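Local coordinates for CBS domain-containing protein (PDB 6XNU), which binds the second messenger c-di-AMP, probably through its CBS domains, and takes part in controlling (p)ppGpp and c-di-AMP homeostasis in Listeria monocytogenes, at residues V120-L123 and F128-V131; A38-Q41 and E47-L50; V109-N114 and S134-E139. All blocks are in the same frame, centred on the assembly; numbering follows the deposited sequence.

Contact 1. Residues V120-L123 and F128-V131; sequences VHLL and FVCV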
# COMPACT_ATOMS: atom_id res chain seq x y z
N VAL A 120 12.60 13.48 3.22
CA VAL A 120 11.33 13.67 3.92
C VAL A 120 10.30 14.29 2.99
O VAL A 120 9.12 13.92 3.02
CB VAL A 120 11.56 14.53 5.18
CG1 VAL A 120 10.23 14.84 5.86
CG2 VAL A 120 12.50 13.82 6.14
N HIS A 121 10.73 15.22 2.14
CA HIS A 121 9.82 15.84 1.18
C HIS A 121 9.24 14.81 0.20
O HIS A 121 8.05 14.86 -0.12
CB HIS A 121 10.56 16.94 0.42
CG HIS A 121 9.75 17.59 -0.66
ND1 HIS A 121 8.75 18.50 -0.39
CD2 HIS A 121 9.79 17.47 -2.01
CE1 HIS A 121 8.21 18.91 -1.52
NE2 HIS A 121 8.82 18.30 -2.52
N LEU A 122 10.08 13.90 -0.30
CA LEU A 122 9.58 12.87 -1.21
C LEU A 122 8.57 11.96 -0.52
O LEU A 122 7.59 11.52 -1.13
CB LEU A 122 10.74 12.06 -1.77
CG LEU A 122 11.65 12.81 -2.74
CD1 LEU A 122 12.83 11.94 -3.12
CD2 LEU A 122 10.87 13.25 -3.96
N LEU A 123 8.81 11.66 0.76
CA LEU A 123 7.94 10.74 1.49
C LEU A 123 6.57 11.33 1.76
O LEU A 123 5.68 10.60 2.21
CB LEU A 123 8.62 10.31 2.80
CG LEU A 123 9.84 9.40 2.58
CD1 LEU A 123 10.64 9.22 3.87
CD2 LEU A 123 9.42 8.06 2.00
N PHE A 128 7.05 4.97 -0.17
CA PHE A 128 8.46 4.61 -0.13
C PHE A 128 9.13 5.21 -1.34
O PHE A 128 8.48 5.55 -2.33
CB PHE A 128 8.68 3.09 -0.12
CG PHE A 128 8.29 2.40 -1.40
CD1 PHE A 128 6.99 1.97 -1.59
CD2 PHE A 128 9.22 2.19 -2.41
CE1 PHE A 128 6.61 1.34 -2.77
CE2 PHE A 128 8.85 1.57 -3.58
CZ PHE A 128 7.55 1.14 -3.76
N VAL A 129 10.45 5.32 -1.25
CA VAL A 129 11.27 5.81 -2.35
C VAL A 129 12.45 4.88 -2.54
O VAL A 129 13.10 4.48 -1.58
CB VAL A 129 11.74 7.25 -2.11
CG1 VAL A 129 12.61 7.72 -3.28
CG2 VAL A 129 10.55 8.17 -1.97
N CYS A 130 12.73 4.56 -3.80
CA CYS A 130 13.79 3.63 -4.12
C CYS A 130 15.15 4.30 -3.98
O CYS A 130 15.30 5.49 -4.28
CB CYS A 130 13.61 3.15 -5.55
SG CYS A 130 12.25 1.96 -5.71
N VAL A 131 16.15 3.54 -3.51
CA VAL A 131 17.54 3.98 -3.43
C VAL A 131 18.32 3.31 -4.55
O VAL A 131 18.19 2.09 -4.76
CB VAL A 131 18.17 3.64 -2.06
CG1 VAL A 131 19.60 4.15 -1.98
CG2 VAL A 131 17.33 4.24 -0.92
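Leu122 and Leu123 of helix 116-125 pack on Val129 of strand 128-132, an apolar helix-on-strand contact inside the beta-alpha-beta unit of a CBS domain. That unit runs from strand 109-110 through the helix into strand 128-132, and the two strands lie parallel and adjacent in the sheet. Four residues join the helical segment to the strand, and the backbones come nearest at Leu123 and Phe128, whose CA atoms are 6.4 Å apart. The contact is small, 148 Å² summed over both sides, and is made by apolar side chains, with no hydrogen bond between the segments.

Val129 does most of the work from the strand. Its CB points at the helix, and with CG1 anti to the backbone N (chi1 179°) the other methyl, CG2, is the one presented to both leucines. Leu122 meets that methyl with the root of its side chain, CB lying 3.9 Å from Val129 CG2, while its side chain also touches Pro108. Leu123 behaves differently: its CB does not aim at the strand, but the end of the side chain comes nearer. A chi2 of 169° lays CD1 out anti to CA, and the other methyl, CD2, is the one that meets the strand. The strand alternates in the usual way, so the CB of Phe128 points away from the helix, and its side chain packs on Ile141 and Thr143 of strand 138-143.

Leu123 also reaches the dimer interface, packing on Leu148 of the second subunit, and His121 ND1 is hydrogen-bonded to Asn152 ND2 of the second subunit. On the strand side, the end of Leu123 serves two neighbours: its CD2 sits 4.1 Å from Val129 CG2 and 4.2 Å from Phe128 CA.

Contact 2. Residues A38-Q41 and E47-L50; sequences AHVQ and EHAL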
# COMPACT_ATOMS: atom_id res chain seq x y z
N ALA A 38 10.95 -7.71 -2.85
CA ALA A 38 10.68 -8.47 -4.06
C ALA A 38 10.71 -7.55 -5.27
O ALA A 38 10.44 -6.35 -5.17
CB ALA A 38 9.33 -9.17 -3.96
N HIS A 39 11.08 -8.12 -6.42
CA HIS A 39 11.08 -7.38 -7.67
C HIS A 39 10.65 -8.30 -8.80
O HIS A 39 10.59 -9.52 -8.65
CB HIS A 39 12.46 -6.77 -7.98
CG HIS A 39 13.52 -7.78 -8.32
ND1 HIS A 39 14.44 -8.23 -7.39
CD2 HIS A 39 13.82 -8.41 -9.48
CE1 HIS A 39 15.25 -9.10 -7.97
NE2 HIS A 39 14.90 -9.22 -9.24
N VAL A 40 10.33 -7.69 -9.94
CA VAL A 40 10.17 -8.41 -11.19
C VAL A 40 11.18 -7.86 -12.18
O VAL A 40 11.84 -6.85 -11.93
CB VAL A 40 8.73 -8.31 -11.74
CG1 VAL A 40 7.79 -9.11 -10.87
CG2 VAL A 40 8.30 -6.86 -11.80
N GLN A 41 11.31 -8.55 -13.31
CA GLN A 41 12.29 -8.21 -14.34
C GLN A 41 11.57 -7.80 -15.62
O GLN A 41 10.49 -8.31 -15.93
CB GLN A 41 13.21 -9.40 -14.66
CG GLN A 41 13.97 -9.97 -13.48
CD GLN A 41 14.50 -11.36 -13.77
OE1 GLN A 41 15.51 -11.79 -13.22
NE2 GLN A 41 13.81 -12.08 -14.65
N GLU A 47 1.06 -12.22 -15.27
CA GLU A 47 0.67 -13.29 -14.36
C GLU A 47 1.78 -13.56 -13.35
O GLU A 47 1.52 -13.69 -12.15
CB GLU A 47 0.31 -14.56 -15.14
CG GLU A 47 0.18 -15.81 -14.27
CD GLU A 47 -1.12 -16.57 -14.49
OE1 GLU A 47 -1.71 -16.45 -15.59
OE2 GLU A 47 -1.54 -17.30 -13.57
N HIS A 48 3.04 -13.60 -13.81
CA HIS A 48 4.16 -13.77 -12.89
C HIS A 48 4.23 -12.60 -11.90
O HIS A 48 4.41 -12.81 -10.70
CB HIS A 48 5.47 -13.89 -13.67
CG HIS A 48 6.66 -14.09 -12.80
ND1 HIS A 48 7.58 -13.09 -12.55
CD2 HIS A 48 7.08 -15.17 -12.09
CE1 HIS A 48 8.52 -13.55 -11.74
NE2 HIS A 48 8.24 -14.81 -11.45
N ALA A 49 4.07 -11.37 -12.40
CA ALA A 49 4.13 -10.21 -11.51
C ALA A 49 3.04 -10.26 -10.45
O ALA A 49 3.27 -9.89 -9.29
CB ALA A 49 4.01 -8.92 -12.33
N LEU A 50 1.84 -10.71 -10.82
CA LEU A 50 0.75 -10.80 -9.85
C LEU A 50 1.09 -11.78 -8.74
O LEU A 50 0.79 -11.54 -7.56
CB LEU A 50 -0.54 -11.20 -10.57
CG LEU A 50 -1.85 -10.50 -10.22
CD1 LEU A 50 -1.71 -8.98 -10.13
CD2 LEU A 50 -2.89 -10.90 -11.27
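Helix 46-56 lies against the edge strand 40-41 through His48 and Ala49, which meet one strand residue, Val40. These elements belong to the beta-alpha-beta unit formed by strand 40-41, helix 46-56 and strand 60-64, consistent with the first module of a CBS pair.

Following the helix from its start, Glu47 packs on Ile89 of the second subunit. His48 is the first residue to reach the strand. Its CB points toward Val40, and with the ring anti to the backbone N (chi1 -179°) the imidazole extends toward the valine, ND1 coming within 4.3 Å of Val40 CG1. The methyl approaches this ring obliquely, and the backbone N of His48 is held by Asn45 OD1.

Ala49 comes closest. Val40 CG1 lies 3.9 Å from Ala49 CA and 4.1 Å from Ala49 CB, so the methyl rests against the helix backbone as well as the short side chain. The two CA atoms are 6.3 Å apart, a close approach that the small alanine permits. Val40 and Ala49 both touch Val99 of helix 99-102, which adds a third apolar partner. Leu50, next along, points away from the strand to pack on Ala76 and Ile79 of helix 76-82, and on Phe91 of the second subunit.

All of this is apolar contact plus one oblique approach to the His48 ring, with a summed buried area of 103 Å². The backbone of Val40 is bonded to strand 60-64 and Gln41 N to Asn44 OD1, so what holds helix to strand here is close packing with little directional preference.

Contact 3. Residues V109-N114 and S134-E139; sequences VIKDFN and SDHHFE
Lys111 reaches across to Ser134 and His136, a surface contact in the CBS domain between the end of strand 109-110 and the turn that links strands 128-132 and 138-143. Those two strands form an antiparallel hairpin in the same sheet as strand 109-110.

The polar approaches between the segments are long. Lys111 NZ lies 4.0 Å from Ser134 O, beyond hydrogen-bonding distance, and the ammonium also comes obliquely up to the His136 imidazole. The lysine chain is bent at its second and third torsions (chi2 -136°, chi3 -146°), and its end lies nearer the turn than its CB direction alone would suggest. Ammonium and imidazole are near but not bonded, and the ammonium would probably disfavour a positive charge on that histidine.

The hydrogen bonds lie within the segments. Asp112 makes an Asx turn: its OD1 accepts from Asn114 N at 2.9 Å through the anti lone pair. Asp135 makes another with a long bond, His137 N being 3.3 Å from Asp135 OD1 and approaching from above the carboxylate plane. The same N-H also has Asp133 OD1 as a partner, and the other oxygen of Asp135 forms a salt bridge with Lys69.

A His-carboxylate hydrogen bond follows, from His137 ND1 to Glu139 OE1 at 2.7 Å, with the acceptor close to the ring plane, which ties the rotation of the imidazole to the start of strand 138-143.

No apolar pair joins the two segments; the Lys111 side chain touches Val132 of strand 128-132. At the far end of that side chain, Lys111 NZ stops 4.1 Å from His136 NE2.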
# COMPACT_ATOMS: atom_id res chain seq x y z
N VAL A 109 13.82 8.90 -7.11
CA VAL A 109 14.83 8.03 -6.53
C VAL A 109 15.70 8.82 -5.57
O VAL A 109 15.74 10.05 -5.60
CB VAL A 109 15.73 7.35 -7.60
CG1 VAL A 109 14.90 6.47 -8.53
CG2 VAL A 109 16.51 8.39 -8.39
N ILE A 110 16.38 8.08 -4.70
CA ILE A 110 17.36 8.60 -3.75
C ILE A 110 18.72 8.06 -4.18
O ILE A 110 18.87 6.85 -4.40
CB ILE A 110 17.02 8.16 -2.31
CG1 ILE A 110 15.74 8.82 -1.82
CG2 ILE A 110 18.18 8.42 -1.37
CD1 ILE A 110 15.05 8.07 -0.67
N LYS A 111 19.70 8.95 -4.33
CA LYS A 111 21.03 8.51 -4.72
C LYS A 111 22.06 8.66 -3.62
O LYS A 111 23.18 8.18 -3.76
CB LYS A 111 21.49 9.27 -5.98
CG LYS A 111 20.59 9.04 -7.19
CD LYS A 111 21.40 8.80 -8.44
CE LYS A 111 20.71 9.37 -9.67
NZ LYS A 111 21.57 9.28 -10.87
N ASP A 112 21.69 9.31 -2.51
CA ASP A 112 22.57 9.54 -1.38
C ASP A 112 21.71 10.00 -0.22
O ASP A 112 20.55 10.39 -0.40
CB ASP A 112 23.63 10.60 -1.70
CG ASP A 112 23.02 11.95 -2.03
OD1 ASP A 112 22.68 12.70 -1.08
OD2 ASP A 112 22.86 12.25 -3.23
N PHE A 113 22.29 9.95 0.97
CA PHE A 113 21.62 10.38 2.19
C PHE A 113 22.19 11.70 2.71
O PHE A 113 22.12 11.97 3.91
CB PHE A 113 21.70 9.29 3.25
CG PHE A 113 20.83 8.11 2.93
CD1 PHE A 113 21.33 7.03 2.23
CD2 PHE A 113 19.49 8.10 3.30
CE1 PHE A 113 20.52 5.94 1.92
CE2 PHE A 113 18.67 7.02 2.99
CZ PHE A 113 19.19 5.95 2.30
N ASN A 114 22.73 12.52 1.82
CA ASN A 114 23.32 13.79 2.23
C ASN A 114 22.29 14.87 2.52
O ASN A 114 22.66 15.90 3.10
CB ASN A 114 24.30 14.29 1.16
CG ASN A 114 25.46 13.35 0.96
OD1 ASN A 114 25.84 12.60 1.86
ND2 ASN A 114 26.05 13.38 -0.24
N SER A 134 24.87 5.52 -8.55
CA SER A 134 24.96 6.47 -9.66
C SER A 134 24.67 5.83 -11.01
O SER A 134 24.29 6.55 -11.94
CB SER A 134 26.33 7.15 -9.68
OG SER A 134 27.36 6.24 -9.35
N ASP A 135 24.81 4.51 -11.16
CA ASP A 135 24.46 3.84 -12.41
C ASP A 135 23.08 3.17 -12.36
O ASP A 135 22.80 2.29 -13.17
CB ASP A 135 25.56 2.85 -12.83
CG ASP A 135 25.48 1.50 -12.11
OD1 ASP A 135 24.92 1.40 -11.02
OD2 ASP A 135 26.00 0.50 -12.66
N HIS A 136 22.22 3.60 -11.43
CA HIS A 136 20.83 3.17 -11.28
C HIS A 136 20.69 1.74 -10.78
O HIS A 136 19.60 1.17 -10.85
CB HIS A 136 20.03 3.36 -12.57
CG HIS A 136 19.68 4.78 -12.84
ND1 HIS A 136 18.68 5.44 -12.16
CD2 HIS A 136 20.22 5.69 -13.69
CE1 HIS A 136 18.60 6.69 -12.59
NE2 HIS A 136 19.53 6.87 -13.51
N HIS A 137 21.76 1.15 -10.25
CA HIS A 137 21.65 -0.16 -9.61
C HIS A 137 20.78 -0.04 -8.37
O HIS A 137 20.99 0.85 -7.53
CB HIS A 137 23.05 -0.65 -9.26
CG HIS A 137 23.09 -1.99 -8.59
ND1 HIS A 137 23.04 -2.14 -7.22
CD2 HIS A 137 23.21 -3.24 -9.10
CE1 HIS A 137 23.12 -3.42 -6.92
NE2 HIS A 137 23.22 -4.11 -8.04
N PHE A 138 19.82 -0.95 -8.25
CA PHE A 138 18.83 -0.89 -7.17
C PHE A 138 19.46 -1.31 -5.84
O PHE A 138 20.03 -2.40 -5.72
CB PHE A 138 17.66 -1.80 -7.50
CG PHE A 138 16.60 -1.85 -6.43
CD1 PHE A 138 16.01 -0.69 -5.97
CD2 PHE A 138 16.21 -3.06 -5.90
CE1 PHE A 138 15.03 -0.74 -4.98
CE2 PHE A 138 15.22 -3.12 -4.91
CZ PHE A 138 14.64 -1.96 -4.46
N GLU A 139 19.33 -0.44 -4.83
CA GLU A 139 19.98 -0.68 -3.54
C GLU A 139 19.02 -1.01 -2.41
O GLU A 139 19.42 -1.68 -1.46
CB GLU A 139 20.79 0.56 -3.14
CG GLU A 139 21.90 0.91 -4.15
CD GLU A 139 23.07 -0.04 -4.04
OE1 GLU A 139 23.52 -0.56 -5.09
OE2 GLU A 139 23.54 -0.27 -2.90

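Contact 2 comes first along the chain and closes before the others begin, whereas contact 1 is nested inside the loop closed by contact 3. Contacts 1 and 3 share the four-stranded mixed sheet: their centres are 11 Å apart, and they join directly through Val131 O to Glu139 N and Cys130 O to Ile110 N, each 2.8 Å and a probable hydrogen bond. Contact 2 belongs to the other, three-stranded sheet, its centre about 22 Å from those of both. Contacts 1 and 2 lie on opposite sides of the chain's centre, and both touch the second subunit, consistent with a dimer of paired CBS modules.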